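Local coordinates for TOG array regulator of axonemal microtubules protein 1 (Mus musculus, PDB 5DN7) that binds microtubules and promotes their polymerization through its TOG domains, acting in ciliogenesis and in the control of cilium length, at residues V122-Y127 / Q256-Y261. Residues are numbered along the deposited sequence; the frame is centred on the assembly and turned at random.
Sequences VIKQEY and QGFVEY
Phe-258 lies with one ring face under the extended side chain of Lys-124. Lys-124 CE makes a CH-pi contact there, 3.8 Å from the centroid of the Phe-258 ring. Lys-124 NZ adds an off-centre cation-pi interaction, 31° from the ring normal. The lysine reaches this far because CG is turned anti to the backbone N (chi1 178°) and the chain beyond stays straight. Gln-256 CB covers the opposite face, over the ring centre. The far end of the ring meets the helix edge-on, with Phe-258 CZ 3.5 Å from Gln-125 CG. With an alanine here the Lys-124 chain would probably lose the ring it lies on, and a gap is likely to open beside Gln-125 CG and Gln-256 CB.

The polar contacts flank the ring. Gln-125 NE2 donates to Gln-256 OE1 at 2.8 Å, in the carbonyl plane of the acceptor, although the two amide planes are turned 57° apart. Gln-256 is poorly ordered, so this bond may be loosely held. Two waters complete the link. One accepts from Lys-124 NZ (2.6 Å) and Val-259 N; the other donates to the backbone O atoms of Gln-125 and Gln-256.

The contact lies in the second TOG domain, a HEAT-repeat solenoid. It joins helix 121-138 to the segment that follows the last helix, 237-246, and whose strand 259-260 pairs antiparallel with 252-253. From here the chain runs along the solenoid: Val-259 packs on Ile-167 and Cys-168 of helix 156-172, and Tyr-261 reaches Ala-201 and Glu-204 of helix 196-213.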
loop_
_atom_site.group_PDB
_atom_site.type_symbol
_atom_site.label_atom_id
_atom_site.label_comp_id
_atom_site.label_asym_id
_atom_site.label_seq_id
_atom_site.Cartn_x
_atom_site.Cartn_y
_atom_site.Cartn_z
ATOM N N VAL A 122 -1.121 14.400 0.659
ATOM C CA VAL A 122 -0.070 14.397 -0.387
ATOM C C VAL A 122 0.779 13.094 -0.328
ATOM O O VAL A 122 1.118 12.443 -1.364
ATOM C CB VAL A 122 0.855 15.655 -0.289
ATOM C CG1 VAL A 122 0.168 16.893 -0.889
ATOM C CG2 VAL A 122 1.282 15.906 1.129
ATOM N N ILE A 123 1.050 12.684 0.907
ATOM C CA ILE A 123 1.741 11.443 1.172
ATOM C C ILE A 123 0.961 10.263 0.599
ATOM O O ILE A 123 1.492 9.517 -0.212
ATOM C CB ILE A 123 1.976 11.260 2.681
ATOM C CG1 ILE A 123 2.938 12.336 3.174
ATOM C CG2 ILE A 123 2.517 9.876 2.991
ATOM C CD1 ILE A 123 4.116 12.542 2.266
ATOM N N LYS A 124 -0.296 10.123 1.011
ATOM C CA LYS A 124 -1.175 9.067 0.520
ATOM C C LYS A 124 -1.279 9.039 -1.021
ATOM O O LYS A 124 -1.308 7.959 -1.620
ATOM C CB LYS A 124 -2.563 9.211 1.143
ATOM C CG LYS A 124 -3.547 8.173 0.649
ATOM C CD LYS A 124 -4.840 8.188 1.453
ATOM C CE LYS A 124 -5.905 7.366 0.726
ATOM N NZ LYS A 124 -7.309 7.589 1.246
ATOM N N GLN A 125 -1.300 10.208 -1.661
ATOM C CA GLN A 125 -1.244 10.269 -3.125
ATOM C C GLN A 125 -0.025 9.497 -3.636
ATOM O O GLN A 125 -0.133 8.597 -4.505
ATOM C CB GLN A 125 -1.169 11.711 -3.632
ATOM C CG GLN A 125 -2.496 12.405 -3.782
ATOM C CD GLN A 125 -2.342 13.882 -4.120
ATOM O OE1 GLN A 125 -1.222 14.406 -4.176
ATOM N NE2 GLN A 125 -3.467 14.567 -4.317
ATOM N N GLU A 126 1.137 9.853 -3.087
ATOM C CA GLU A 126 2.335 9.182 -3.585
ATOM C C GLU A 126 2.392 7.681 -3.248
ATOM O O GLU A 126 2.752 6.859 -4.114
ATOM C CB GLU A 126 3.589 9.889 -3.076
ATOM C CG GLU A 126 3.665 11.334 -3.562
ATOM C CD GLU A 126 3.631 11.436 -5.082
ATOM O OE1 GLU A 126 4.171 10.533 -5.761
ATOM O OE2 GLU A 126 3.061 12.418 -5.609
ATOM N N TYR A 127 2.024 7.284 -2.032
ATOM C CA TYR A 127 2.188 5.857 -1.778
ATOM C C TYR A 127 1.114 5.021 -2.487
ATOM O O TYR A 127 1.373 3.865 -2.836
ATOM C CB TYR A 127 2.270 5.528 -0.278
ATOM C CG TYR A 127 1.073 5.721 0.621
ATOM C CD1 TYR A 127 -0.100 4.986 0.453
ATOM C CD2 TYR A 127 1.165 6.572 1.730
ATOM C CE1 TYR A 127 -1.173 5.142 1.328
ATOM C CE2 TYR A 127 0.109 6.732 2.605
ATOM C CZ TYR A 127 -1.053 6.019 2.407
ATOM O OH TYR A 127 -2.093 6.195 3.291
ATOM N N GLN A 256 -7.656 9.559 -7.855
ATOM C CA GLN A 256 -6.397 9.503 -7.121
ATOM C C GLN A 256 -6.120 8.116 -6.539
ATOM O O GLN A 256 -5.111 7.917 -5.863
ATOM C CB GLN A 256 -6.383 10.551 -6.007
ATOM C CG GLN A 256 -6.367 11.987 -6.504
ATOM C CD GLN A 256 -6.857 12.971 -5.461
ATOM O OE1 GLN A 256 -6.091 13.791 -4.956
ATOM N NE2 GLN A 256 -8.141 12.896 -5.134
ATOM N N GLY A 257 -7.009 7.160 -6.798
ATOM C CA GLY A 257 -6.822 5.813 -6.283
ATOM C C GLY A 257 -7.250 5.660 -4.837
ATOM O O GLY A 257 -7.004 4.627 -4.235
ATOM N N PHE A 258 -7.902 6.670 -4.264
ATOM C CA PHE A 258 -8.346 6.570 -2.872
ATOM C C PHE A 258 -9.646 5.796 -2.816
ATOM O O PHE A 258 -10.416 5.812 -3.772
ATOM C CB PHE A 258 -8.548 7.949 -2.226
ATOM C CG PHE A 258 -7.326 8.824 -2.258
ATOM C CD1 PHE A 258 -6.093 8.309 -2.608
ATOM C CD2 PHE A 258 -7.413 10.159 -1.931
ATOM C CE1 PHE A 258 -4.969 9.110 -2.644
ATOM C CE2 PHE A 258 -6.290 10.966 -1.966
ATOM C CZ PHE A 258 -5.063 10.432 -2.326
ATOM N N VAL A 259 -9.896 5.133 -1.692
ATOM C CA VAL A 259 -11.153 4.447 -1.478
ATOM C C VAL A 259 -12.178 5.382 -0.828
ATOM O O VAL A 259 -11.921 5.982 0.212
ATOM C CB VAL A 259 -10.982 3.195 -0.590
ATOM C CG1 VAL A 259 -12.331 2.544 -0.293
ATOM C CG2 VAL A 259 -10.029 2.185 -1.245
ATOM N N GLU A 260 -13.344 5.479 -1.444
ATOM C CA GLU A 260 -14.491 6.114 -0.823
ATOM C C GLU A 260 -15.446 5.035 -0.355
ATOM O O GLU A 260 -15.781 4.141 -1.124
ATOM C CB GLU A 260 -15.201 7.054 -1.793
ATOM C CG GLU A 260 -14.363 8.229 -2.242
ATOM C CD GLU A 260 -15.091 9.093 -3.266
ATOM O OE1 GLU A 260 -15.993 8.568 -3.970
ATOM O OE2 GLU A 260 -14.782 10.307 -3.354
ATOM N N TYR A 261 -15.903 5.128 0.889
ATOM C CA TYR A 261 -16.739 4.088 1.467
ATOM C C TYR A 261 -18.185 4.252 1.050
ATOM O O TYR A 261 -18.650 5.360 0.794
ATOM C CB TYR A 261 -16.642 4.093 3.004
ATOM C CG TYR A 261 -15.321 3.614 3.569
ATOM C CD1 TYR A 261 -14.171 3.541 2.784
ATOM C CD2 TYR A 261 -15.234 3.196 4.889
ATOM C CE1 TYR A 261 -12.972 3.099 3.311
ATOM C CE2 TYR A 261 -14.043 2.763 5.427
ATOM C CZ TYR A 261 -12.916 2.717 4.634
ATOM O OH TYR A 261 -11.740 2.264 5.190
HETATM O O HOH W 1 -8.055 5.114 0.671
HETATM O O HOH W 2 -2.666 8.418 -6.371
#